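Flagellar brake protein YcgR (Klebsiella pneumoniae, PDB 5KEC) binds the second messenger c-di-GMP and, as MrkH, probably activates transcription of the type 3 fimbriae genes involved in biofilm formation. Local coordinates at residues Leu227-Glu230 / Ala231-Lys235. Numbering follows the deposited sequence.
Sequences LILE and AKRKK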
# COMPACT_ATOMS: atom_id res chain seq x y z
N LEU B 227 6.10 -15.33 8.66
CA LEU B 227 5.07 -14.92 9.60
C LEU B 227 3.71 -15.44 9.17
O LEU B 227 2.96 -16.00 9.97
CB LEU B 227 5.05 -13.39 9.73
CG LEU B 227 6.31 -12.79 10.35
CD1 LEU B 227 6.24 -11.27 10.37
CD2 LEU B 227 6.51 -13.35 11.75
N ILE B 228 3.40 -15.24 7.89
CA ILE B 228 2.16 -15.75 7.31
C ILE B 228 2.04 -17.25 7.51
O ILE B 228 1.02 -17.74 7.99
CB ILE B 228 2.10 -15.43 5.81
CG1 ILE B 228 2.09 -13.91 5.59
CG2 ILE B 228 0.88 -16.08 5.18
CD1 ILE B 228 2.33 -13.49 4.16
N LEU B 229 3.08 -17.98 7.14
CA LEU B 229 3.10 -19.43 7.32
C LEU B 229 2.85 -19.79 8.78
O LEU B 229 2.05 -20.67 9.09
CB LEU B 229 4.44 -20.01 6.84
CG LEU B 229 4.60 -21.53 6.92
CD1 LEU B 229 3.51 -22.23 6.11
CD2 LEU B 229 5.98 -21.94 6.44
N GLU B 230 3.54 -19.09 9.68
CA GLU B 230 3.36 -19.30 11.11
C GLU B 230 1.92 -19.03 11.55
O GLU B 230 1.34 -19.79 12.33
CB GLU B 230 4.32 -18.43 11.92
CG GLU B 230 4.11 -18.51 13.43
CD GLU B 230 4.85 -17.42 14.18
OE1 GLU B 230 5.78 -16.82 13.60
OE2 GLU B 230 4.50 -17.17 15.35
N ALA B 231 1.34 -17.95 11.04
CA ALA B 231 -0.04 -17.58 11.37
C ALA B 231 -1.04 -18.62 10.87
O ALA B 231 -2.02 -18.93 11.55
CB ALA B 231 -0.37 -16.20 10.82
N LYS B 232 -0.80 -19.16 9.67
CA LYS B 232 -1.67 -20.21 9.13
C LYS B 232 -1.56 -21.49 9.94
O LYS B 232 -2.58 -22.10 10.28
CB LYS B 232 -1.35 -20.48 7.66
CG LYS B 232 -1.77 -19.37 6.74
CD LYS B 232 -1.41 -19.67 5.30
CE LYS B 232 -1.88 -18.55 4.39
NZ LYS B 232 -3.30 -18.19 4.68
N ARG B 233 -0.34 -21.90 10.26
CA ARG B 233 -0.11 -23.09 11.06
C ARG B 233 -0.73 -22.95 12.44
O ARG B 233 -0.88 -23.93 13.17
CB ARG B 233 1.38 -23.38 11.19
CG ARG B 233 2.07 -23.78 9.90
CD ARG B 233 3.44 -24.37 10.18
NE ARG B 233 4.22 -24.58 8.96
CZ ARG B 233 4.23 -25.71 8.26
NH1 ARG B 233 3.52 -26.75 8.67
NH2 ARG B 233 4.97 -25.81 7.16
N LYS B 234 -1.10 -21.72 12.80
CA LYS B 234 -1.70 -21.43 14.09
C LYS B 234 -3.20 -21.71 14.13
O LYS B 234 -3.76 -21.96 15.21
CB LYS B 234 -1.43 -19.98 14.51
CG LYS B 234 -0.14 -19.78 15.28
CD LYS B 234 -0.07 -18.40 15.91
CE LYS B 234 1.17 -18.26 16.79
NZ LYS B 234 1.24 -16.93 17.46
N LYS B 235 -3.86 -21.68 12.97
CA LYS B 235 -5.29 -21.97 12.91
C LYS B 235 -5.61 -23.32 13.55
O LYS B 235 -6.56 -23.45 14.31
CB LYS B 235 -5.79 -21.93 11.46
CG LYS B 235 -6.42 -20.61 11.05
CD LYS B 235 -7.13 -20.71 9.71
CE LYS B 235 -6.14 -20.93 8.58
NZ LYS B 235 -5.17 -19.81 8.47
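Leu229 and Arg233, one helical turn apart, run side by side and point the same way. The arginine leaves its backbone with CG anti to the carbonyl carbon (chi1 -67°) and stays extended as far as NE, which brings its end back along the leucine: Arg233 NE comes 3.7 Å from Leu229 CG, while Arg233 NH2 lies 4.0 Å from Leu229 CD1 and also approaches CD2. The guanidinium sits obliquely to the leucine branch, and the contact is one of van der Waals packing. Ile228 and Lys232 repeat the pattern on another side of the helix, where the isoleucine methyl CG2 meets the aliphatic CE of the lysine at 3.8 Å; a bend at chi4 (-48°) then turns NZ aside.

The charged pair is Glu230 with Lys234, again an i to i+4 spacing. Both chains are extended beyond CG and point the same way, and Glu230 OE2 lies 3.9 Å from Lys234 NZ, a long salt bridge and a loose electrostatic pairing near the solvent.

All this decorates the last turns of helix 214-234, which follows the last strand, 199-210, of the PilZ-type beta domain and projects beyond its strands. Leu227, Ile228 and Ala231 touch Leu117 of strand 117-118, Leu227 being buried there, whereas the basic side chains of Lys232, Arg233 and Lys234 are exposed. Ile228 is about 6 Å, side chain to side chain, from Arg109, a c-di-GMP-binding residue, although this apo chain carries no ligand.

Regular i to i+4 backbone hydrogen bonds join the turns: Ala231 N to Leu227 O at 2.8 Å, Lys232 N to Ile228 O at 2.9 Å, and Arg233 N to Leu229 O at 2.9 Å. Further on the spacing shortens, with Lys235 N bonding to Lys232 O and Lys234 N more weakly to Ala231 O.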